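Local coordinates for protein dihydrofolate reductase (Enterococcus faecalis, PDB 4M7U) that probably catalyses the NADPH-dependent reduction of 7,8-dihydrofolate to tetrahydrofolate, a step needed for making glycine, purines and DNA precursors, at residues L36-F39 / K40-I44; R61-P64 / N65-T68. All coordinates share one frame; numbering follows the deposited sequence.

Interaction 1 of 2, residues L36-F39 / K40-I44; sequences LKFF and KEKTI
The last turns of helix 33-43 of the dihydrofolate reductase fold bring K42 over the ring of F38 and T43 over that of F39, two i, i+4 pairs. K42 lays its CG 4.2 Å from the centroid of the F38 ring, a CH-pi contact over one face, nearer the ring's margin than its centre. The lysine bends at chi2 (-77°), which carries CE to 3.6 Å from F38 CZ; a long aliphatic stem suits this place, since it covers an aromatic surface while ending in a charge. F39 is met likewise by T43, whose CG2 lies over one ring face, 4.2 Å from the centroid and 16° off its normal. Both phenylalanines also touch I13 of strand 9-17, so this helix face packs on the central sheet; the ring of Y164 meets that of F38. The backbone bond from K40 N to L36 O (2.9 Å) is regular, but the bond from T43 N to F39 O is weak at the helix end. T43 is well chosen there: with chi1 at 59°, its hydroxyl turns back, and OG1 donates to F39 O at 3.0 Å. T43 OG1 in turn accepts R66 NE, so the hydroxyl both gives and receives.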
loop_
_atom_site.group_PDB
_atom_site.type_symbol
_atom_site.label_atom_id
_atom_site.label_comp_id
_atom_site.label_asym_id
_atom_site.label_seq_id
_atom_site.Cartn_x
_atom_site.Cartn_y
_atom_site.Cartn_z
ATOM N N LEU A 36 -6.615 10.124 -0.230
ATOM C CA LEU A 36 -5.676 10.299 0.880
ATOM C C LEU A 36 -6.382 10.184 2.240
ATOM O O LEU A 36 -5.844 9.610 3.190
ATOM C CB LEU A 36 -4.962 11.650 0.760
ATOM C CG LEU A 36 -4.241 11.835 -0.582
ATOM C CD1 LEU A 36 -3.649 13.242 -0.736
ATOM C CD2 LEU A 36 -3.168 10.758 -0.806
ATOM N N LYS A 37 -7.595 10.708 2.328
ATOM C CA LYS A 37 -8.348 10.614 3.574
ATOM C C LYS A 37 -8.799 9.167 3.834
ATOM O O LYS A 37 -8.691 8.673 4.958
ATOM C CB LYS A 37 -9.514 11.617 3.597
ATOM C CG LYS A 37 -10.350 11.542 4.859
ATOM C CD LYS A 37 -11.254 12.759 5.057
ATOM C CE LYS A 37 -12.238 12.962 3.907
ATOM N NZ LYS A 37 -11.756 13.972 2.904
ATOM N N PHE A 38 -9.260 8.477 2.793
ATOM C CA PHE A 38 -9.585 7.055 2.929
ATOM C C PHE A 38 -8.345 6.255 3.374
ATOM O O PHE A 38 -8.415 5.378 4.235
ATOM C CB PHE A 38 -10.112 6.503 1.602
ATOM C CG PHE A 38 -10.360 5.016 1.613
ATOM C CD1 PHE A 38 -11.539 4.495 2.135
ATOM C CD2 PHE A 38 -9.427 4.138 1.087
ATOM C CE1 PHE A 38 -11.769 3.128 2.145
ATOM C CE2 PHE A 38 -9.658 2.760 1.089
ATOM C CZ PHE A 38 -10.825 2.257 1.615
ATOM N N PHE A 39 -7.208 6.586 2.775
ATOM C CA PHE A 39 -5.948 5.911 3.044
ATOM C C PHE A 39 -5.549 6.110 4.505
ATOM O O PHE A 39 -5.101 5.171 5.187
ATOM C CB PHE A 39 -4.876 6.475 2.109
ATOM C CG PHE A 39 -3.495 5.924 2.348
ATOM C CD1 PHE A 39 -3.075 4.767 1.708
ATOM C CD2 PHE A 39 -2.612 6.572 3.196
ATOM C CE1 PHE A 39 -1.807 4.265 1.912
ATOM C CE2 PHE A 39 -1.339 6.066 3.414
ATOM C CZ PHE A 39 -0.938 4.916 2.768
ATOM N N LYS A 40 -5.701 7.330 4.997
ATOM C CA LYS A 40 -5.343 7.580 6.386
ATOM C C LYS A 40 -6.245 6.808 7.343
ATOM O O LYS A 40 -5.783 6.322 8.375
ATOM C CB LYS A 40 -5.319 9.080 6.699
ATOM C CG LYS A 40 -4.120 9.790 6.074
ATOM C CD LYS A 40 -4.025 11.241 6.525
ATOM C CE LYS A 40 -3.196 12.081 5.559
ATOM N NZ LYS A 40 -3.227 13.523 5.946
ATOM N N GLU A 41 -7.517 6.669 6.984
ATOM C CA GLU A 41 -8.464 5.919 7.802
ATOM C C GLU A 41 -8.040 4.458 7.933
ATOM O O GLU A 41 -8.156 3.856 9.000
ATOM C CB GLU A 41 -9.861 5.997 7.191
ATOM C CG GLU A 41 -10.860 5.009 7.781
ATOM C CD GLU A 41 -11.708 5.624 8.886
ATOM O OE1 GLU A 41 -12.238 6.741 8.679
ATOM O OE2 GLU A 41 -11.844 4.989 9.958
ATOM N N LYS A 42 -7.525 3.898 6.843
ATOM C CA LYS A 42 -7.143 2.489 6.799
ATOM C C LYS A 42 -5.794 2.204 7.465
ATOM O O LYS A 42 -5.532 1.080 7.895
ATOM C CB LYS A 42 -7.115 1.994 5.346
ATOM C CG LYS A 42 -8.486 1.767 4.710
ATOM C CD LYS A 42 -9.107 0.453 5.209
ATOM C CE LYS A 42 -10.334 0.062 4.371
ATOM N NZ LYS A 42 -11.641 0.162 5.091
ATOM N N THR A 43 -4.933 3.216 7.546
ATOM C CA THR A 43 -3.602 3.007 8.112
ATOM C C THR A 43 -3.434 3.538 9.545
ATOM O O THR A 43 -2.533 3.096 10.262
ATOM C CB THR A 43 -2.493 3.584 7.202
ATOM O OG1 THR A 43 -2.710 4.988 7.017
ATOM C CG2 THR A 43 -2.496 2.881 5.832
ATOM N N ILE A 44 -4.288 4.483 9.946
ATOM C CA ILE A 44 -4.205 5.106 11.275
ATOM C C ILE A 44 -4.166 4.044 12.372
ATOM O O ILE A 44 -4.912 3.065 12.322
ATOM C CB ILE A 44 -5.369 6.118 11.532
ATOM C CG1 ILE A 44 -5.104 6.948 12.783
ATOM C CG2 ILE A 44 -6.706 5.422 11.646
ATOM C CD1 ILE A 44 -4.068 8.021 12.562
#

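Interaction 2 of 2, residues R61-P64 / N65-T68; sequences RPLP and NRTT
A chi1 of -55° sets R66 CG beside its own backbone N, and a bend at chi2 (141°) carries the chain back over the turn, where CD comes 3.6 Å from L63 CB. L63, with chi1 at -58°, places CD1 over one face of the guanidinium, 4.0 Å from NE, so a branched aliphatic side chain shields a flat cation. L63 to R66 form a type II beta turn leading into strand 67-71. Proline suits its second position, because its ring fixes a phi close to that required, and asparagine suits the third, where the backbone has positive phi. P64 O lies at the guanidinium edge beside NH1, but their modelled bond is too short to be trusted. The firmer polar partner of R66 is the T43 hydroxyl, whose OG1 accepts the N-H of NE. Near the start of strand 67-71, one water lies within hydrogen-bonding distance of L63 O (2.7 Å), R66 O and T68 OG1, and cannot donate to every acceptor around it. A second water accepts from L63 N at 2.8 Å and also meets T68 OG1. The T68 hydroxyl, able to donate and accept, thus links L63 N and O to the strand through two waters.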
loop_
_atom_site.group_PDB
_atom_site.type_symbol
_atom_site.label_atom_id
_atom_site.label_comp_id
_atom_site.label_asym_id
_atom_site.label_seq_id
_atom_site.Cartn_x
_atom_site.Cartn_y
_atom_site.Cartn_z
ATOM N N ARG A 61 9.363 11.039 5.225
ATOM C CA ARG A 61 8.579 11.529 6.357
ATOM C C ARG A 61 7.562 10.493 6.813
ATOM O O ARG A 61 6.791 9.980 6.009
ATOM C CB ARG A 61 7.852 12.818 5.961
ATOM C CG ARG A 61 6.950 13.395 7.045
ATOM C CD ARG A 61 7.755 13.818 8.269
ATOM N NE ARG A 61 8.701 14.901 7.986
ATOM C CZ ARG A 61 8.532 16.169 8.364
ATOM N NH1 ARG A 61 7.450 16.525 9.049
ATOM N NH2 ARG A 61 9.451 17.082 8.065
ATOM N N PRO A 62 7.555 10.167 8.109
ATOM C CA PRO A 62 6.521 9.211 8.529
ATOM C C PRO A 62 5.193 9.897 8.851
ATOM O O PRO A 62 5.191 11.042 9.307
ATOM C CB PRO A 62 7.114 8.582 9.792
ATOM C CG PRO A 62 8.052 9.641 10.331
ATOM C CD PRO A 62 8.609 10.348 9.123
ATOM N N LEU A 63 4.080 9.211 8.599
ATOM C CA LEU A 63 2.772 9.733 8.983
ATOM C C LEU A 63 2.578 9.514 10.479
ATOM O O LEU A 63 2.882 8.440 11.003
ATOM C CB LEU A 63 1.656 9.044 8.195
ATOM C CG LEU A 63 1.711 9.145 6.669
ATOM C CD1 LEU A 63 0.644 8.270 6.021
ATOM C CD2 LEU A 63 1.543 10.584 6.225
ATOM N N PRO A 64 2.088 10.539 11.181
ATOM C CA PRO A 64 1.886 10.425 12.634
ATOM C C PRO A 64 0.871 9.342 13.014
ATOM O O PRO A 64 0.079 8.918 12.166
ATOM C CB PRO A 64 1.348 11.810 13.027
ATOM C CG PRO A 64 0.864 12.429 11.740
ATOM C CD PRO A 64 1.755 11.878 10.666
ATOM N N ASN A 65 0.912 8.899 14.270
ATOM C CA ASN A 65 -0.049 7.934 14.800
ATOM C C ASN A 65 -0.193 6.607 14.026
ATOM O O ASN A 65 -1.241 5.960 14.092
ATOM C CB ASN A 65 -1.414 8.607 14.969
ATOM C CG ASN A 65 -1.332 9.879 15.796
ATOM O OD1 ASN A 65 -1.163 9.822 17.013
ATOM N ND2 ASN A 65 -1.447 11.034 15.138
ATOM N N ARG A 66 0.855 6.227 13.294
ATOM C CA ARG A 66 1.010 4.888 12.709
ATOM C C ARG A 66 2.454 4.461 12.917
ATOM O O ARG A 66 3.329 5.308 13.092
ATOM C CB ARG A 66 0.809 4.921 11.192
ATOM C CG ARG A 66 -0.466 5.506 10.741
ATOM C CD ARG A 66 -0.267 6.337 9.505
ATOM N NE ARG A 66 -1.564 6.842 9.071
ATOM C CZ ARG A 66 -2.141 7.934 9.559
ATOM N NH1 ARG A 66 -1.529 8.659 10.485
ATOM N NH2 ARG A 66 -3.333 8.303 9.113
ATOM N N THR A 67 2.715 3.164 12.851
ATOM C CA THR A 67 4.088 2.697 12.732
ATOM C C THR A 67 4.364 2.484 11.245
ATOM O O THR A 67 3.606 1.782 10.571
ATOM C CB THR A 67 4.301 1.361 13.481
ATOM O OG1 THR A 67 4.096 1.556 14.887
ATOM C CG2 THR A 67 5.723 0.830 13.255
ATOM N N THR A 68 5.426 3.098 10.729
ATOM C CA THR A 68 5.865 2.837 9.359
ATOM C C THR A 68 7.102 1.935 9.346
ATOM O O THR A 68 8.048 2.158 10.116
ATOM C CB THR A 68 6.192 4.133 8.619
ATOM O OG1 THR A 68 5.028 4.972 8.583
ATOM C CG2 THR A 68 6.659 3.839 7.178
HETATM O O HOH W 1 4.616 6.384 10.821
HETATM O O HOH W 2 4.405 6.974 6.997
#

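How the interactions relate
Interaction 1 comes first along the chain, on helix 33-43; strand 47-51 and helix 52-57 follow before the loop of interaction 2 leads into strand 67-71. Their centres are 12 Å apart, yet they touch through R66: its NE reaches T43 OG1 at 3.0 Å, and its NH2 makes a weak hydrogen bond to K40 O. I44 packs beside this arginine and N65, while F39 touches L63. The turn is thereby joined to the C-terminal end of the helix. Strands 47-51 and 67-71 are parallel neighbours in the mixed sheet, and NADP(+)-binding R52, A53 and T54 directly follow strand 47-51, opening helix 52-57. The side chains of F39 and T68 lie about 12 and 11 Å from the bound NADP.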